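Local structure of putative sarcosine dimethylglycine methyltransferase (Galdieria sulphuraria, 2O57) at residues A62-R65 with T66-W69; D236-V239 with H240-K244; D30-D33 with R34-H38. The protein probably transfers methyl groups from S-adenosylmethionine to sarcosine and dimethylglycine. One frame throughout, in Å; residues are numbered along the deposited sequence.

Contact 1: residues A62-R65 with T66-W69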
# COMPACT_ATOMS: atom_id res chain seq x y z
N ALA A 62 -5.40 12.31 -10.04
CA ALA A 62 -4.61 11.59 -9.03
C ALA A 62 -5.29 11.52 -7.65
O ALA A 62 -5.25 10.49 -6.98
CB ALA A 62 -3.24 12.22 -8.89
N SER A 63 -5.87 12.64 -7.20
CA SER A 63 -6.56 12.67 -5.91
C SER A 63 -7.80 11.71 -5.96
O SER A 63 -8.07 11.03 -4.98
CB SER A 63 -6.95 14.10 -5.53
OG SER A 63 -7.60 14.12 -4.29
N LEU A 64 -8.52 11.67 -7.07
CA LEU A 64 -9.59 10.66 -7.27
C LEU A 64 -9.10 9.23 -7.28
O LEU A 64 -9.78 8.35 -6.74
CB LEU A 64 -10.39 10.88 -8.57
CG LEU A 64 -11.32 12.07 -8.53
CD1 LEU A 64 -11.67 12.45 -9.96
CD2 LEU A 64 -12.58 11.73 -7.69
N ARG A 65 -7.92 8.98 -7.85
CA ARG A 65 -7.30 7.62 -7.80
C ARG A 65 -7.06 7.21 -6.33
O ARG A 65 -7.38 6.09 -5.92
CB ARG A 65 -5.99 7.55 -8.56
CG ARG A 65 -6.15 7.68 -10.09
CD ARG A 65 -4.88 7.30 -10.87
NE ARG A 65 -4.91 7.91 -12.19
CZ ARG A 65 -4.23 9.00 -12.55
NH1 ARG A 65 -3.38 9.58 -11.71
NH2 ARG A 65 -4.37 9.49 -13.78
N THR A 66 -6.56 8.16 -5.52
CA THR A 66 -6.39 7.91 -4.09
C THR A 66 -7.73 7.54 -3.44
O THR A 66 -7.79 6.58 -2.66
CB THR A 66 -5.80 9.14 -3.38
OG1 THR A 66 -4.42 9.19 -3.67
CG2 THR A 66 -6.00 9.09 -1.82
N ASP A 67 -8.80 8.29 -3.74
CA ASP A 67 -10.11 8.03 -3.13
C ASP A 67 -10.67 6.65 -3.53
O ASP A 67 -11.18 5.91 -2.68
CB ASP A 67 -11.13 9.11 -3.54
CG ASP A 67 -10.73 10.47 -3.07
OD1 ASP A 67 -9.90 10.55 -2.12
OD2 ASP A 67 -11.24 11.46 -3.65
N GLU A 68 -10.54 6.31 -4.81
CA GLU A 68 -10.93 4.98 -5.33
C GLU A 68 -10.11 3.88 -4.67
O GLU A 68 -10.66 2.85 -4.29
CB GLU A 68 -10.74 4.89 -6.85
CG GLU A 68 -11.71 5.75 -7.67
CD GLU A 68 -13.15 5.24 -7.70
OE1 GLU A 68 -13.42 4.09 -7.27
OE2 GLU A 68 -14.02 5.99 -8.19
N TRP A 69 -8.80 4.10 -4.56
CA TRP A 69 -7.90 3.09 -3.94
C TRP A 69 -8.28 2.88 -2.46
O TRP A 69 -8.47 1.75 -2.02
CB TRP A 69 -6.40 3.50 -4.05
CG TRP A 69 -5.51 2.75 -3.06
CD1 TRP A 69 -5.24 1.40 -3.05
CD2 TRP A 69 -4.81 3.31 -1.92
NE1 TRP A 69 -4.43 1.09 -1.98
CE2 TRP A 69 -4.14 2.24 -1.28
CE3 TRP A 69 -4.69 4.61 -1.40
CZ2 TRP A 69 -3.37 2.42 -0.14
CZ3 TRP A 69 -3.92 4.80 -0.25
CH2 TRP A 69 -3.26 3.70 0.37
O HOH W 1 -10.17 13.87 -4.27
O HOH W 2 -8.17 12.33 -2.07
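Two torsions set Ser63 and Asp67 to meet through water: a chi1 of -179° swings OG of Ser63 to the side opposite its own N, and CG of Asp67 lies anti to its carbonyl carbon, beside its own N (chi1 -62°). The two residues are four apart, one turn of alpha-helix, on helix 59-76 of a Rossmann-like methyltransferase fold. Two waters span the gap between hydroxyl and carboxylate. The first lies 2.6 Å from OG of Ser63 and donates to OD2 of Asp67; the second lies 2.9 Å from the same OG and donates to OD1 of Asp67 at 2.5 Å. Each carboxylate oxygen is thus reached by its own water, and both waters return to one hydroxyl. Direct partners fix the two ends, since OG of Ser63 also bonds to the backbone N of His46 and OD1 of Asp67 to the side-chain amide of Gln157. Beneath the waters the helix keeps its i to i+4 bonds, the straightest running from Glu68 N to Leu64 O (170°). CG of Glu68 lies 3.4 Å from O of Leu64, while its carboxylate leads off toward Lys103 in a long, weak ion pair. The extended chain of Arg65 carries NH1 to Asp57 and to the carbonyl of Leu49; the residue also packs on Met76 of the second subunit. OG1 of Thr66 bonds to the carbonyl of Val47. CB of Trp69 rests 3.3 Å from O of Arg65, which accepts from N of Trp69 at 2.8 Å.

Contact 2: residues D236-V239 with H240-K244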
# COMPACT_ATOMS: atom_id res chain seq x y z
N ASP A 236 6.94 8.15 -3.33
CA ASP A 236 6.71 8.65 -4.68
C ASP A 236 5.51 9.58 -4.81
O ASP A 236 5.63 10.63 -5.42
CB ASP A 236 6.73 7.53 -5.77
CG ASP A 236 5.63 6.47 -5.61
OD1 ASP A 236 4.85 6.44 -4.60
OD2 ASP A 236 5.57 5.63 -6.53
N SER A 237 4.37 9.20 -4.26
CA SER A 237 3.18 10.04 -4.23
C SER A 237 3.44 11.37 -3.51
O SER A 237 3.00 12.42 -3.99
CB SER A 237 1.98 9.31 -3.59
OG SER A 237 1.36 8.44 -4.56
N LEU A 238 4.12 11.32 -2.37
CA LEU A 238 4.45 12.52 -1.61
C LEU A 238 5.22 13.52 -2.49
O LEU A 238 4.81 14.71 -2.61
CB LEU A 238 5.27 12.17 -0.38
CG LEU A 238 5.50 13.36 0.57
CD1 LEU A 238 4.41 13.40 1.57
CD2 LEU A 238 6.85 13.19 1.27
N VAL A 239 6.29 13.04 -3.13
CA VAL A 239 7.13 13.85 -4.04
C VAL A 239 6.34 14.37 -5.24
O VAL A 239 6.37 15.59 -5.52
CB VAL A 239 8.40 13.09 -4.50
CG1 VAL A 239 9.14 13.84 -5.66
CG2 VAL A 239 9.30 12.88 -3.32
N HIS A 240 5.59 13.49 -5.91
CA HIS A 240 4.86 13.92 -7.10
C HIS A 240 3.79 14.93 -6.73
O HIS A 240 3.62 15.92 -7.43
CB HIS A 240 4.17 12.75 -7.77
CG HIS A 240 5.11 11.75 -8.35
ND1 HIS A 240 4.83 10.40 -8.39
CD2 HIS A 240 6.34 11.89 -8.91
CE1 HIS A 240 5.83 9.76 -8.96
NE2 HIS A 240 6.77 10.64 -9.27
N HIS A 241 3.06 14.63 -5.66
CA HIS A 241 1.90 15.44 -5.30
C HIS A 241 2.32 16.86 -4.92
O HIS A 241 1.75 17.82 -5.43
CB HIS A 241 1.18 14.84 -4.11
CG HIS A 241 -0.08 15.56 -3.76
ND1 HIS A 241 -1.18 15.58 -4.60
CD2 HIS A 241 -0.40 16.32 -2.68
CE1 HIS A 241 -2.14 16.28 -4.02
NE2 HIS A 241 -1.69 16.74 -2.86
N TYR A 242 3.31 16.98 -4.04
CA TYR A 242 3.75 18.30 -3.64
C TYR A 242 4.47 19.08 -4.74
O TYR A 242 4.28 20.29 -4.83
CB TYR A 242 4.51 18.24 -2.32
CG TYR A 242 3.56 17.93 -1.20
CD1 TYR A 242 2.41 18.73 -1.00
CD2 TYR A 242 3.75 16.85 -0.36
CE1 TYR A 242 1.51 18.45 0.03
CE2 TYR A 242 2.84 16.56 0.68
CZ TYR A 242 1.75 17.35 0.87
OH TYR A 242 0.88 17.08 1.89
N SER A 243 5.19 18.36 -5.63
CA SER A 243 5.76 18.98 -6.84
C SER A 243 4.65 19.54 -7.77
O SER A 243 4.74 20.68 -8.27
CB SER A 243 6.62 17.95 -7.63
OG SER A 243 7.72 17.55 -6.83
N LYS A 244 3.59 18.75 -8.00
CA LYS A 244 2.47 19.22 -8.82
C LYS A 244 1.71 20.39 -8.16
O LYS A 244 1.32 21.36 -8.84
CB LYS A 244 1.48 18.08 -9.09
CG LYS A 244 2.09 16.89 -9.88
CD LYS A 244 2.26 17.19 -11.32
CE LYS A 244 0.91 17.29 -11.99
NZ LYS A 244 1.04 17.57 -13.43
O HOH W 3 2.20 8.67 -7.36
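His240 lays its imidazole over the carbonyl of Asp236: O of Asp236 sits 3.0 Å above one ring face, offset toward the rim, while the same oxygen accepts the backbone N-H of His240. CE1 of the ring comes within 4.0 Å of CB of Asp236. Two residues further along, Leu238 and Tyr242 cross obliquely, and CD1 of Leu238 meets the phenol at its edge, in plane, 3.6 Å from CE2. Ser243 grips the carbonyl of Val239 twice: its N and its OG reach O of Val239 from opposite faces of the carbonyl plane, the hydroxyl at 2.7 Å. With chi1 at -63°, OG of Ser243 lies beside its own N and folds back on the preceding turn, a common way for a helical serine to satisfy its hydroxyl. All these pairs are i to i+4 contacts on helix 235-251, which follows strand 226-233, the outermost strand within this chain on that side of the Rossmann-like sheet. Around His240 a second shell takes over: a water in the ring plane donates to OG of Ser237 and makes a weak bond of 3.3 Å with ND1 of His240, while Tyr50 and Val54 touch the His240 side chain. With an alanine here, the Asp236 carbonyl would probably lose its covering ring and the water its weak ND1 partner. OG of Ser237 also bonds to the carbonyl of Gly48. Farther out, Trp275 stacks on Tyr242, and OD2 of Asp236 forms a salt bridge with Arg230 of the second subunit.

Contact 3: residues D30-D33 with R34-H38; sequences DDSD and RFYFH
Asp31 and Arg34 carry the charged part of this contact, their side chains lying side by side and pointing the same way on helix 27-40. OD1 of Asp31 stands over one face of the guanidinium, 3.4 Å from NH1 of Arg34, and the carboxylate and guanidinium planes are 42° apart. The oxygen is well out of the guanidinium plane and no N-H points at it, so this salt bridge works by charge alone. CD of Arg34 is as near as the nitrogens, 3.3 Å from OD1 of Asp31. The extended arginine chain runs its CG past O of Asp30 and delivers NH1 to its stronger polar partner, the carbonyl of Phe259. Polar-to-aromatic contact comes next. OG of Ser32 meets the Tyr36 ring at its edge, in plane, 3.5 Å from CE2, and O of Ser32 also lies near that edge, 3.3 Å from CD2 of Tyr36. The same carbonyl accepts the N-H of Tyr36 nearly end on, at a C=O...N angle of 162°. Phe35 supplies a ring atom, CD2, over one face of Tyr36. Backbone bonds complete the turn; the shortest, 2.7 Å, joins Phe37 N to Asp33 O. The buried Phe35 packs against Val245, Glu248 and Leu249 of helix 235-251, while Tyr36 touches Met268 of helix 262-280. Phe37 forms a cation-pi pair with Arg120 and touches Tyr124, both on helix 115-128, so helix 27-40 lies between helix 115-128, which follows strand 107-112, and helices 235-251 and 262-280.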
# COMPACT_ATOMS: atom_id res chain seq x y z
N ASP A 30 -5.60 28.97 6.51
CA ASP A 30 -6.76 29.57 5.81
C ASP A 30 -6.44 29.93 4.37
O ASP A 30 -7.26 29.73 3.48
CB ASP A 30 -7.25 30.85 6.51
CG ASP A 30 -7.87 30.59 7.86
OD1 ASP A 30 -8.45 29.50 8.08
OD2 ASP A 30 -7.79 31.51 8.70
N ASP A 31 -5.27 30.54 4.14
CA ASP A 31 -4.94 30.97 2.78
C ASP A 31 -4.54 29.79 1.88
O ASP A 31 -4.80 29.81 0.68
CB ASP A 31 -3.88 32.07 2.78
CG ASP A 31 -4.47 33.44 3.23
OD1 ASP A 31 -5.71 33.56 3.29
OD2 ASP A 31 -3.72 34.36 3.56
N SER A 32 -3.92 28.77 2.47
CA SER A 32 -3.72 27.51 1.78
C SER A 32 -5.07 26.96 1.32
O SER A 32 -5.23 26.62 0.14
CB SER A 32 -2.95 26.51 2.65
OG SER A 32 -2.79 25.29 1.97
N ASP A 33 -6.06 26.93 2.22
CA ASP A 33 -7.39 26.51 1.81
C ASP A 33 -8.04 27.39 0.71
O ASP A 33 -8.70 26.86 -0.18
CB ASP A 33 -8.36 26.34 2.99
CG ASP A 33 -9.59 25.54 2.59
OD1 ASP A 33 -9.45 24.36 2.11
OD2 ASP A 33 -10.70 26.07 2.75
N ARG A 34 -7.83 28.71 0.77
CA ARG A 34 -8.30 29.60 -0.30
C ARG A 34 -7.71 29.18 -1.66
O ARG A 34 -8.42 29.24 -2.69
CB ARG A 34 -7.92 31.06 -0.02
CG ARG A 34 -8.68 31.70 1.17
CD ARG A 34 -8.26 33.16 1.30
NE ARG A 34 -9.01 33.87 2.34
CZ ARG A 34 -8.81 35.16 2.64
NH1 ARG A 34 -7.87 35.87 2.00
NH2 ARG A 34 -9.55 35.73 3.56
N PHE A 35 -6.42 28.83 -1.66
CA PHE A 35 -5.75 28.34 -2.86
C PHE A 35 -6.37 27.04 -3.35
O PHE A 35 -6.75 26.95 -4.49
CB PHE A 35 -4.23 28.18 -2.69
CG PHE A 35 -3.59 27.38 -3.82
CD1 PHE A 35 -3.41 27.94 -5.10
CD2 PHE A 35 -3.15 26.07 -3.61
CE1 PHE A 35 -2.82 27.20 -6.15
CE2 PHE A 35 -2.58 25.31 -4.63
CZ PHE A 35 -2.41 25.87 -5.91
N TYR A 36 -6.48 26.04 -2.48
CA TYR A 36 -7.06 24.75 -2.93
C TYR A 36 -8.53 24.90 -3.35
O TYR A 36 -8.98 24.34 -4.37
CB TYR A 36 -6.99 23.75 -1.80
CG TYR A 36 -5.64 23.08 -1.66
CD1 TYR A 36 -5.27 22.03 -2.51
CD2 TYR A 36 -4.73 23.51 -0.69
CE1 TYR A 36 -4.04 21.37 -2.35
CE2 TYR A 36 -3.49 22.88 -0.54
CZ TYR A 36 -3.17 21.81 -1.37
OH TYR A 36 -1.95 21.18 -1.21
N PHE A 37 -9.29 25.64 -2.56
CA PHE A 37 -10.66 25.90 -2.94
C PHE A 37 -10.75 26.63 -4.28
O PHE A 37 -11.63 26.36 -5.07
CB PHE A 37 -11.42 26.66 -1.81
CG PHE A 37 -12.88 26.82 -2.07
CD1 PHE A 37 -13.76 25.77 -1.84
CD2 PHE A 37 -13.37 28.03 -2.58
CE1 PHE A 37 -15.16 25.94 -2.09
CE2 PHE A 37 -14.73 28.20 -2.83
CZ PHE A 37 -15.63 27.15 -2.59
N HIS A 38 -9.85 27.57 -4.54
CA HIS A 38 -9.93 28.37 -5.78
C HIS A 38 -9.83 27.45 -7.00
O HIS A 38 -10.51 27.64 -7.98
CB HIS A 38 -8.81 29.40 -5.83
CG HIS A 38 -8.70 30.14 -7.13
ND1 HIS A 38 -9.60 31.12 -7.52
CD2 HIS A 38 -7.79 30.05 -8.15
CE1 HIS A 38 -9.25 31.60 -8.70
NE2 HIS A 38 -8.16 30.96 -9.10

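In the fold
Along the chain the order is contact 3, contact 1, contact 2, each a single stretch of helix. Contacts 1 and 2 have centres about 14 Å apart, contacts 2 and 3 about 18 Å, and contacts 1 and 3 about 20 Å; none touches another. Helices 27-40 and 59-76 precede the first strand of the seven-stranded sheet, whereas helix 235-251 comes after strand 226-233. Contacts 1 and 2 share neighbours: the loop residue Leu49, and Trp286 of strand 284-293, touch both, and each contact reaches the second subunit. Contact 3 joins contact 2's helix through Phe35 and Tyr36 on Val245. The N-terminal helices are thus tied to late parts of the same methyltransferase fold.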